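Local coordinates for protein bacillaene synthase dehydratase PksH (Bacillus subtilis, PDB 3HP0) that catalyses the dehydration of the (S)-3-hydroxy-3-methylglutaryl group tethered to PksL to a 3-methylglutaconyl moiety, a step in the biosynthesis of the antibiotic bacillaene, at residues 19-24 / 55-60; 118-123 / 149-154; 153-158 / 176-181. One frame throughout, in Å; residues are numbered along the deposited sequence.

Contact 1 of 3, residues 19-24 / 55-60; sequences YITFHR and VLEGLP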
loop_
_atom_site.group_PDB
_atom_site.type_symbol
_atom_site.label_atom_id
_atom_site.label_comp_id
_atom_site.label_asym_id
_atom_site.label_seq_id
_atom_site.Cartn_x
_atom_site.Cartn_y
_atom_site.Cartn_z
ATOM N N TYR A 19 13.721 -8.887 -0.736
ATOM C CA TYR A 19 12.717 -8.683 -1.768
ATOM C C TYR A 19 11.447 -9.454 -1.455
ATOM O O TYR A 19 11.459 -10.679 -1.312
ATOM C CB TYR A 19 13.246 -9.126 -3.139
ATOM C CG TYR A 19 14.412 -8.308 -3.660
ATOM C CD1 TYR A 19 14.211 -7.205 -4.489
ATOM C CD2 TYR A 19 15.713 -8.631 -3.302
ATOM C CE1 TYR A 19 15.287 -6.445 -4.945
ATOM C CE2 TYR A 19 16.791 -7.887 -3.747
ATOM C CZ TYR A 19 16.581 -6.797 -4.564
ATOM O OH TYR A 19 17.676 -6.067 -4.985
ATOM N N ILE A 20 10.355 -8.713 -1.331
ATOM C CA ILE A 20 9.053 -9.293 -1.071
ATOM C C ILE A 20 8.298 -9.100 -2.369
ATOM O O ILE A 20 8.084 -7.965 -2.794
ATOM C CB ILE A 20 8.304 -8.549 0.040
ATOM C CG1 ILE A 20 8.970 -8.803 1.388
ATOM C CG2 ILE A 20 6.852 -8.993 0.053
ATOM C CD1 ILE A 20 8.350 -8.018 2.523
ATOM N N THR A 21 7.920 -10.205 -3.004
ATOM C CA THR A 21 7.195 -10.157 -4.262
ATOM C C THR A 21 5.821 -10.752 -4.075
ATOM O O THR A 21 5.680 -11.910 -3.685
ATOM C CB THR A 21 7.931 -10.938 -5.362
ATOM O OG1 THR A 21 9.218 -10.357 -5.599
ATOM C CG2 THR A 21 7.145 -10.900 -6.650
ATOM N N PHE A 22 4.806 -9.946 -4.349
ATOM C CA PHE A 22 3.431 -10.394 -4.193
ATOM C C PHE A 22 3.059 -11.326 -5.341
ATOM O O PHE A 22 3.001 -10.924 -6.502
ATOM C CB PHE A 22 2.496 -9.192 -4.165
ATOM C CG PHE A 22 2.816 -8.219 -3.070
ATOM C CD1 PHE A 22 2.809 -8.632 -1.738
ATOM C CD2 PHE A 22 3.115 -6.893 -3.357
ATOM C CE1 PHE A 22 3.096 -7.742 -0.719
ATOM C CE2 PHE A 22 3.404 -5.991 -2.341
ATOM C CZ PHE A 22 3.391 -6.417 -1.013
ATOM N N HIS A 23 2.805 -12.577 -4.985
ATOM C CA HIS A 23 2.450 -13.614 -5.936
ATOM C C HIS A 23 0.978 -13.990 -5.760
ATOM O O HIS A 23 0.655 -15.004 -5.148
ATOM C CB HIS A 23 3.348 -14.828 -5.720
ATOM N N ARG A 24 0.091 -13.162 -6.296
ATOM C CA ARG A 24 -1.337 -13.394 -6.162
ATOM C C ARG A 24 -1.997 -13.059 -7.499
ATOM O O ARG A 24 -2.741 -12.093 -7.604
ATOM C CB ARG A 24 -1.896 -12.507 -5.061
ATOM N N VAL A 55 12.512 -4.366 -0.285
ATOM C CA VAL A 55 11.899 -3.965 -1.547
ATOM C C VAL A 55 10.594 -4.724 -1.774
ATOM O O VAL A 55 10.512 -5.927 -1.532
ATOM C CB VAL A 55 12.845 -4.230 -2.745
ATOM C CG1 VAL A 55 12.149 -3.873 -4.043
ATOM C CG2 VAL A 55 14.130 -3.418 -2.587
ATOM N N LEU A 56 9.577 -4.005 -2.227
ATOM C CA LEU A 56 8.275 -4.597 -2.497
ATOM C C LEU A 56 8.064 -4.597 -4.004
ATOM O O LEU A 56 8.353 -3.607 -4.666
ATOM C CB LEU A 56 7.167 -3.783 -1.816
ATOM C CG LEU A 56 6.983 -3.869 -0.290
ATOM C CD1 LEU A 56 8.286 -3.553 0.431
ATOM C CD2 LEU A 56 5.883 -2.902 0.137
ATOM N N GLU A 57 7.553 -5.688 -4.559
ATOM C CA GLU A 57 7.357 -5.735 -6.005
ATOM C C GLU A 57 6.521 -6.911 -6.492
ATOM O O GLU A 57 5.731 -7.489 -5.738
ATOM C CB GLU A 57 8.710 -5.792 -6.686
ATOM C CG GLU A 57 9.511 -6.997 -6.253
ATOM C CD GLU A 57 10.811 -7.124 -6.997
ATOM O OE1 GLU A 57 11.306 -8.264 -7.114
ATOM O OE2 GLU A 57 11.346 -6.089 -7.457
ATOM N N GLY A 58 6.724 -7.251 -7.765
ATOM C CA GLY A 58 6.027 -8.356 -8.403
ATOM C C GLY A 58 4.815 -7.892 -9.190
ATOM O O GLY A 58 3.772 -8.555 -9.192
ATOM N N LEU A 59 4.956 -6.767 -9.883
ATOM C CA LEU A 59 3.844 -6.192 -10.635
ATOM C C LEU A 59 4.116 -5.914 -12.101
ATOM O O LEU A 59 4.272 -4.756 -12.495
ATOM C CB LEU A 59 3.403 -4.902 -9.956
ATOM N N PRO A 60 4.157 -6.965 -12.911
ATOM C CA PRO A 60 4.397 -6.786 -14.334
ATOM C C PRO A 60 3.388 -5.779 -14.875
ATOM O O PRO A 60 3.714 -4.960 -15.735
ATOM C CB PRO A 60 4.255 -8.117 -15.062
#

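Contact 2 of 3, residues 118-123 / 149-154; sequences FVSATD and PFLIRR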
loop_
_atom_site.group_PDB
_atom_site.type_symbol
_atom_site.label_atom_id
_atom_site.label_comp_id
_atom_site.label_asym_id
_atom_site.label_seq_id
_atom_site.Cartn_x
_atom_site.Cartn_y
_atom_site.Cartn_z
ATOM N N PHE A 118 0.417 0.649 0.262
ATOM C CA PHE A 118 1.795 0.171 0.201
ATOM C C PHE A 118 2.788 1.200 -0.355
ATOM O O PHE A 118 3.786 1.506 0.286
ATOM C CB PHE A 118 1.867 -1.115 -0.641
ATOM C CG PHE A 118 1.377 -2.335 0.079
ATOM C CD1 PHE A 118 2.187 -2.977 1.010
ATOM C CD2 PHE A 118 0.092 -2.838 -0.152
ATOM C CE1 PHE A 118 1.732 -4.102 1.709
ATOM C CE2 PHE A 118 -0.376 -3.970 0.548
ATOM C CZ PHE A 118 0.452 -4.597 1.480
ATOM N N VAL A 119 2.513 1.732 -1.542
ATOM C CA VAL A 119 3.410 2.700 -2.164
ATOM C C VAL A 119 3.603 3.972 -1.339
ATOM O O VAL A 119 4.712 4.508 -1.256
ATOM C CB VAL A 119 2.914 3.083 -3.578
ATOM C CG1 VAL A 119 3.779 4.178 -4.151
ATOM C CG2 VAL A 119 2.939 1.851 -4.498
ATOM N N SER A 120 2.522 4.445 -0.732
ATOM C CA SER A 120 2.556 5.653 0.072
ATOM C C SER A 120 3.345 5.453 1.352
ATOM O O SER A 120 4.076 6.348 1.779
ATOM C CB SER A 120 1.137 6.083 0.451
ATOM O OG SER A 120 0.311 6.234 -0.689
ATOM N N ALA A 121 3.176 4.278 1.959
ATOM C CA ALA A 121 3.827 3.943 3.216
ATOM C C ALA A 121 5.330 3.702 3.139
ATOM O O ALA A 121 6.055 4.030 4.089
ATOM C CB ALA A 121 3.151 2.724 3.826
ATOM N N THR A 122 5.803 3.128 2.030
ATOM C CA THR A 122 7.217 2.850 1.897
ATOM C C THR A 122 8.007 4.141 2.001
ATOM O O THR A 122 7.507 5.212 1.655
ATOM C CB THR A 122 7.543 2.107 0.557
ATOM O OG1 THR A 122 7.185 2.911 -0.582
ATOM C CG2 THR A 122 6.777 0.776 0.504
ATOM N N ASP A 123 9.228 4.042 2.517
ATOM C CA ASP A 123 10.102 5.204 2.672
ATOM C C ASP A 123 10.432 5.819 1.316
ATOM O O ASP A 123 10.625 7.029 1.211
ATOM C CB ASP A 123 11.421 4.804 3.329
ATOM C CG ASP A 123 11.252 4.352 4.763
ATOM O OD1 ASP A 123 10.756 5.154 5.587
ATOM O OD2 ASP A 123 11.629 3.201 5.066
ATOM N N PRO A 149 -4.337 8.520 5.182
ATOM C CA PRO A 149 -3.342 9.161 6.058
ATOM C C PRO A 149 -1.918 9.043 5.501
ATOM O O PRO A 149 -1.114 9.975 5.597
ATOM C CB PRO A 149 -3.524 8.438 7.392
ATOM C CG PRO A 149 -4.981 8.022 7.352
ATOM C CD PRO A 149 -5.135 7.530 5.925
ATOM N N PHE A 150 -1.617 7.889 4.920
ATOM C CA PHE A 150 -0.305 7.648 4.315
ATOM C C PHE A 150 -0.166 8.482 3.024
ATOM O O PHE A 150 0.871 9.107 2.785
ATOM C CB PHE A 150 -0.148 6.154 4.006
ATOM C CG PHE A 150 -0.143 5.275 5.234
ATOM C CD1 PHE A 150 1.027 5.095 5.976
ATOM C CD2 PHE A 150 -1.318 4.661 5.673
ATOM C CE1 PHE A 150 1.027 4.326 7.128
ATOM C CE2 PHE A 150 -1.329 3.881 6.835
ATOM C CZ PHE A 150 -0.155 3.714 7.561
ATOM N N LEU A 151 -1.222 8.497 2.211
ATOM C CA LEU A 151 -1.213 9.255 0.967
ATOM C C LEU A 151 -1.036 10.735 1.278
ATOM O O LEU A 151 -0.183 11.417 0.691
ATOM C CB LEU A 151 -2.521 9.043 0.176
ATOM C CG LEU A 151 -2.564 9.762 -1.193
ATOM C CD1 LEU A 151 -1.387 9.300 -2.061
ATOM C CD2 LEU A 151 -3.875 9.480 -1.920
ATOM N N ILE A 152 -1.839 11.217 2.217
ATOM C CA ILE A 152 -1.801 12.610 2.625
ATOM C C ILE A 152 -0.430 13.025 3.134
ATOM O O ILE A 152 0.034 14.127 2.849
ATOM C CB ILE A 152 -2.874 12.886 3.707
ATOM C CG1 ILE A 152 -4.257 12.829 3.047
ATOM C CG2 ILE A 152 -2.585 14.226 4.431
ATOM C CD1 ILE A 152 -5.408 13.099 3.990
ATOM N N ARG A 153 0.226 12.147 3.886
ATOM C CA ARG A 153 1.551 12.489 4.387
ATOM C C ARG A 153 2.509 12.751 3.207
ATOM O O ARG A 153 3.429 13.558 3.312
ATOM C CB ARG A 153 2.118 11.371 5.276
ATOM C CG ARG A 153 3.594 11.618 5.632
ATOM C CD ARG A 153 4.324 10.399 6.200
ATOM N NE ARG A 153 5.773 10.582 6.069
ATOM C CZ ARG A 153 6.448 10.461 4.923
ATOM N NH1 ARG A 153 5.812 10.140 3.798
ATOM N NH2 ARG A 153 7.754 10.699 4.890
ATOM N N ARG A 154 2.280 12.071 2.090
ATOM C CA ARG A 154 3.136 12.236 0.915
ATOM C C ARG A 154 2.798 13.394 -0.016
ATOM O O ARG A 154 3.691 14.116 -0.451
ATOM C CB ARG A 154 3.151 10.950 0.074
ATOM C CG ARG A 154 4.315 10.030 0.352
ATOM C CD ARG A 154 4.229 8.764 -0.477
ATOM N NE ARG A 154 5.392 7.919 -0.253
ATOM C CZ ARG A 154 6.538 8.019 -0.923
ATOM N NH1 ARG A 154 6.676 8.928 -1.885
ATOM N NH2 ARG A 154 7.567 7.236 -0.598
HETATM O O HOH W 1 3.542 8.268 3.663
#

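Contact 3 of 3, residues 153-158 / 176-181; sequences RRIGRQ and SEWGLI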
loop_
_atom_site.group_PDB
_atom_site.type_symbol
_atom_site.label_atom_id
_atom_site.label_comp_id
_atom_site.label_asym_id
_atom_site.label_seq_id
_atom_site.Cartn_x
_atom_site.Cartn_y
_atom_site.Cartn_z
ATOM N N ARG A 153 0.226 12.147 3.886
ATOM C CA ARG A 153 1.551 12.489 4.387
ATOM C C ARG A 153 2.509 12.751 3.207
ATOM O O ARG A 153 3.429 13.558 3.312
ATOM C CB ARG A 153 2.118 11.371 5.276
ATOM C CG ARG A 153 3.594 11.618 5.632
ATOM C CD ARG A 153 4.324 10.399 6.200
ATOM N NE ARG A 153 5.773 10.582 6.069
ATOM C CZ ARG A 153 6.448 10.461 4.923
ATOM N NH1 ARG A 153 5.812 10.140 3.798
ATOM N NH2 ARG A 153 7.754 10.699 4.890
ATOM N N ARG A 154 2.280 12.071 2.090
ATOM C CA ARG A 154 3.136 12.236 0.915
ATOM C C ARG A 154 2.798 13.394 -0.016
ATOM O O ARG A 154 3.691 14.116 -0.451
ATOM C CB ARG A 154 3.151 10.950 0.074
ATOM C CG ARG A 154 4.315 10.030 0.352
ATOM C CD ARG A 154 4.229 8.764 -0.477
ATOM N NE ARG A 154 5.392 7.919 -0.253
ATOM C CZ ARG A 154 6.538 8.019 -0.923
ATOM N NH1 ARG A 154 6.676 8.928 -1.885
ATOM N NH2 ARG A 154 7.567 7.236 -0.598
ATOM N N ILE A 155 1.515 13.586 -0.320
ATOM C CA ILE A 155 1.141 14.627 -1.278
ATOM C C ILE A 155 0.346 15.803 -0.762
ATOM O O ILE A 155 0.080 16.737 -1.502
ATOM C CB ILE A 155 0.356 14.021 -2.446
ATOM C CG1 ILE A 155 -0.965 13.443 -1.944
ATOM C CG2 ILE A 155 1.170 12.907 -3.098
ATOM C CD1 ILE A 155 -1.851 12.942 -3.063
ATOM N N GLY A 156 -0.041 15.760 0.503
ATOM C CA GLY A 156 -0.801 16.854 1.058
ATOM C C GLY A 156 -2.284 16.551 1.023
ATOM O O GLY A 156 -2.734 15.643 0.323
ATOM N N ARG A 157 -3.035 17.322 1.794
ATOM C CA ARG A 157 -4.470 17.169 1.889
ATOM C C ARG A 157 -5.206 17.496 0.588
ATOM O O ARG A 157 -6.059 16.733 0.152
ATOM C CB ARG A 157 -5.005 18.062 3.011
ATOM C CG ARG A 157 -5.575 17.299 4.179
ATOM C CD ARG A 157 -4.702 17.356 5.429
ATOM N NE ARG A 157 -5.208 16.398 6.415
ATOM C CZ ARG A 157 -4.566 16.014 7.510
ATOM N NH1 ARG A 157 -3.372 16.501 7.805
ATOM N NH2 ARG A 157 -5.117 15.106 8.299
ATOM N N GLN A 158 -4.868 18.615 -0.041
ATOM C CA GLN A 158 -5.566 18.997 -1.261
ATOM C C GLN A 158 -5.403 18.011 -2.416
ATOM O O GLN A 158 -6.370 17.671 -3.098
ATOM C CB GLN A 158 -5.147 20.409 -1.687
ATOM C CG GLN A 158 -5.967 20.998 -2.825
ATOM C CD GLN A 158 -7.464 20.733 -2.682
ATOM O OE1 GLN A 158 -8.014 20.799 -1.588
ATOM N NE2 GLN A 158 -8.125 20.444 -3.797
ATOM N N SER A 176 4.787 12.023 -9.643
ATOM C CA SER A 176 6.133 12.535 -9.399
ATOM C C SER A 176 6.088 13.975 -8.925
ATOM O O SER A 176 6.711 14.325 -7.923
ATOM C CB SER A 176 6.991 12.444 -10.669
ATOM O OG SER A 176 8.295 12.972 -10.452
ATOM N N GLU A 177 5.348 14.807 -9.647
ATOM C CA GLU A 177 5.235 16.215 -9.293
ATOM C C GLU A 177 4.623 16.387 -7.906
ATOM O O GLU A 177 5.053 17.248 -7.135
ATOM C CB GLU A 177 4.389 16.960 -10.332
ATOM C CG GLU A 177 4.930 16.866 -11.756
ATOM C CD GLU A 177 4.028 17.542 -12.786
ATOM O OE1 GLU A 177 4.102 17.169 -13.983
ATOM O OE2 GLU A 177 3.252 18.449 -12.405
ATOM N N TRP A 178 3.635 15.555 -7.585
ATOM C CA TRP A 178 2.957 15.630 -6.293
ATOM C C TRP A 178 3.732 15.053 -5.109
ATOM O O TRP A 178 3.469 15.403 -3.960
ATOM C CB TRP A 178 1.602 14.934 -6.374
ATOM C CG TRP A 178 0.649 15.550 -7.352
ATOM C CD1 TRP A 178 0.862 16.653 -8.133
ATOM C CD2 TRP A 178 -0.679 15.101 -7.647
ATOM N NE1 TRP A 178 -0.253 16.917 -8.890
ATOM C CE2 TRP A 178 -1.216 15.985 -8.607
ATOM C CE3 TRP A 178 -1.473 14.044 -7.181
ATOM C CZ2 TRP A 178 -2.507 15.837 -9.120
ATOM C CZ3 TRP A 178 -2.754 13.898 -7.689
ATOM C CH2 TRP A 178 -3.261 14.795 -8.645
ATOM N N GLY A 179 4.679 14.167 -5.381
ATOM C CA GLY A 179 5.437 13.575 -4.300
ATOM C C GLY A 179 4.972 12.169 -3.984
ATOM O O GLY A 179 5.508 11.543 -3.071
ATOM N N LEU A 180 3.974 11.675 -4.724
ATOM C CA LEU A 180 3.469 10.319 -4.514
ATOM C C LEU A 180 4.596 9.314 -4.733
ATOM O O LEU A 180 4.691 8.310 -4.035
ATOM C CB LEU A 180 2.316 10.006 -5.467
ATOM C CG LEU A 180 1.828 8.545 -5.421
ATOM C CD1 LEU A 180 1.678 8.082 -3.971
ATOM C CD2 LEU A 180 0.498 8.407 -6.158
ATOM N N ILE A 181 5.449 9.578 -5.712
ATOM C CA ILE A 181 6.566 8.701 -5.966
ATOM C C ILE A 181 7.834 9.545 -6.088
ATOM O O ILE A 181 7.803 10.668 -6.604
ATOM C CB ILE A 181 6.368 7.835 -7.272
ATOM C CG1 ILE A 181 5.967 8.726 -8.433
ATOM C CG2 ILE A 181 5.327 6.737 -7.055
ATOM C CD1 ILE A 181 7.154 9.279 -9.165
HETATM O O HOH W 2 1.877 17.843 -2.939
#

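Contact 1 of 3, residues 19-24 / 55-60
Y19 to F22 run parallel to V55, L56 and E57 as neighbouring strands in the main sheet of a crotonase-type fold, joined through helix 34-48 in a beta-alpha-beta crossover. The short strand axes diverge by only 18°. Three backbone hydrogen bonds follow the parallel pattern, in which I20 uses both of its peptide groups: I20 N gives an almost straight bond to V55 O at 2.8 Å, I20 O accepts from E57 N at 2.9 Å, and F22 N reaches E57 O at 3.0 Å.

E57 can be followed outward. Its CB rises on the sheet face that also carries Y19, T21 and V55. A chi1 of 59° sets E57 CG between the backbone N and the carbonyl carbon, where it passes 3.4 Å from T21 OG1. Beyond CG the chain is extended, so CD still lies near that hydroxyl and E57 OE1 comes to 3.3 Å from T21 OG1. E57 OE1 also nears the tyrosine, 4.1 Å from Y19 CD1. A long, weak ion pair with R12 meets this carboxylate, and R12 makes a cation-pi contact with the Y19 ring; a long acidic side chain therefore suits this partly exposed face. Farther back, Y19 and V55 lie side by side, Y19 CD1 3.7 Å from V55 CB, the branched valine offering a compact apolar flank to the ring.

The opposite face, carrying I20 and L56, is apolar: I20 touches V42 of helix 34-48, while the F22 ring lies against L35 and C39 of the same helix.

Past E57 the strand ends at G58, where at a phi of 97° a side chain would run into T21 CG2 and the preceding carbonyl, so glycine suits the place. T21 CG2 sits 3.3 Å from G58 CA.

Contact 2 of 3, residues 118-123 / 149-154
R154 reaches across to S120 and T122, holding the carboxyl end of helix 115-121 against helix 148-155 in this crotonase-type fold. Its chi1 of -96° lies off the staggered positions, but the chain is then extended from CG to NE, carrying the guanidinium to the carbonyls of S120, in the last turn, and T122, just past it. R154 NE donates to S120 O at 2.9 Å, and R154 NH2 to T122 O at 3.0 Å in a nearly straight bond. Both oxygens lie in the guanidinium plane, yet NH2 stands above the carbonyl plane of T122. A cation here probably suits the negative end of the helix dipole.

S120 O is gripped twice, since a water also donates to it at 2.7 Å; that water donates to F150 O and accepts from R153 NH1.

S120 is small enough for the helices to close in: its CB meets F150 CB at 3.8 Å, while OG hydrogen-bonds to L116 O within its own helix. F150, its CG anti to the carbonyl carbon (chi1 -64°), brings CD1 to 3.8 Å from A121 CB.

Helix 87-98 supplies Y90 and Q97 around F150, helix 220-235 adds V221, and V119 and T122 rest on strand 102-107.

Contact 3 of 3, residues 153-158 / 176-181
W178 meets I155 where helix 172-178 runs out beside the end of helix 148-155. The methyl CG2 of I155 packs 3.9 Å from W178 CB and also lies near the carbonyl oxygen of W178. I155 has its CG1 between the backbone N and the carbonyl carbon (chi1 64°), which leaves CG2 anti to the carbonyl carbon and able to face the turn at 178-180. A water joins the two backbones at this point, donating to I155 O at 2.6 Å and to W178 O at 3.1 Å, so both of these carbonyls gain a polar partner. I155 CD1 lies obliquely by the indole, which K159 also meets in a cation-pi contact and I170 touches.

G179 breaks the helix with a positive phi of 102°, a conformation to which glycine is well suited, and its lack of a side chain lets the backbone of R154 and I155 come close. In this crotonase-type fold the end of helix 148-155 packs against the turn that G179 opens after helix 172-178. G179 O accepts from R154 NH1 at 3.1 Å, lying close to the guanidinium plane, and the donor is tilted only modestly from the carbonyl plane.

L180 follows, its CB 3.9 Å from I155 CG2, so that this single methyl bridges W178 and L180. Beyond CB the leucine turns inward, where L151 and F133 receive it, as befits a buried aliphatic residue. The carbonyl oxygen L180 O is 3.0 Å from R154 NH1, but the angle is too poor for a hydrogen bond.

The I181 side chain packs on F133 of strand 132-134 and on A175, and the next residue, D182, pairs with R154 NH1 in a salt bridge.

Overall arrangement
Contacts 2 and 3 are continuous: their centres are 9 Å apart and they share R154, whose guanidinium binds the end of helix 115-121 with one part and the turn after helix 172-178 with another. L151 CD1 also packs on L180 CD1 at 3.8 Å between them. Contact 1 joins contact 2 from the sheet side, with F22 CZ 3.9 Å from F118 CE1 and L56 CD2 3.8 Å from T122 CG2. Contacts 1 and 3 do not touch, their nearest atoms being about 10 Å apart. Of the three, contact 2 comes near the active site: the side chain of L151 is about 9 Å from that of catalytic E137.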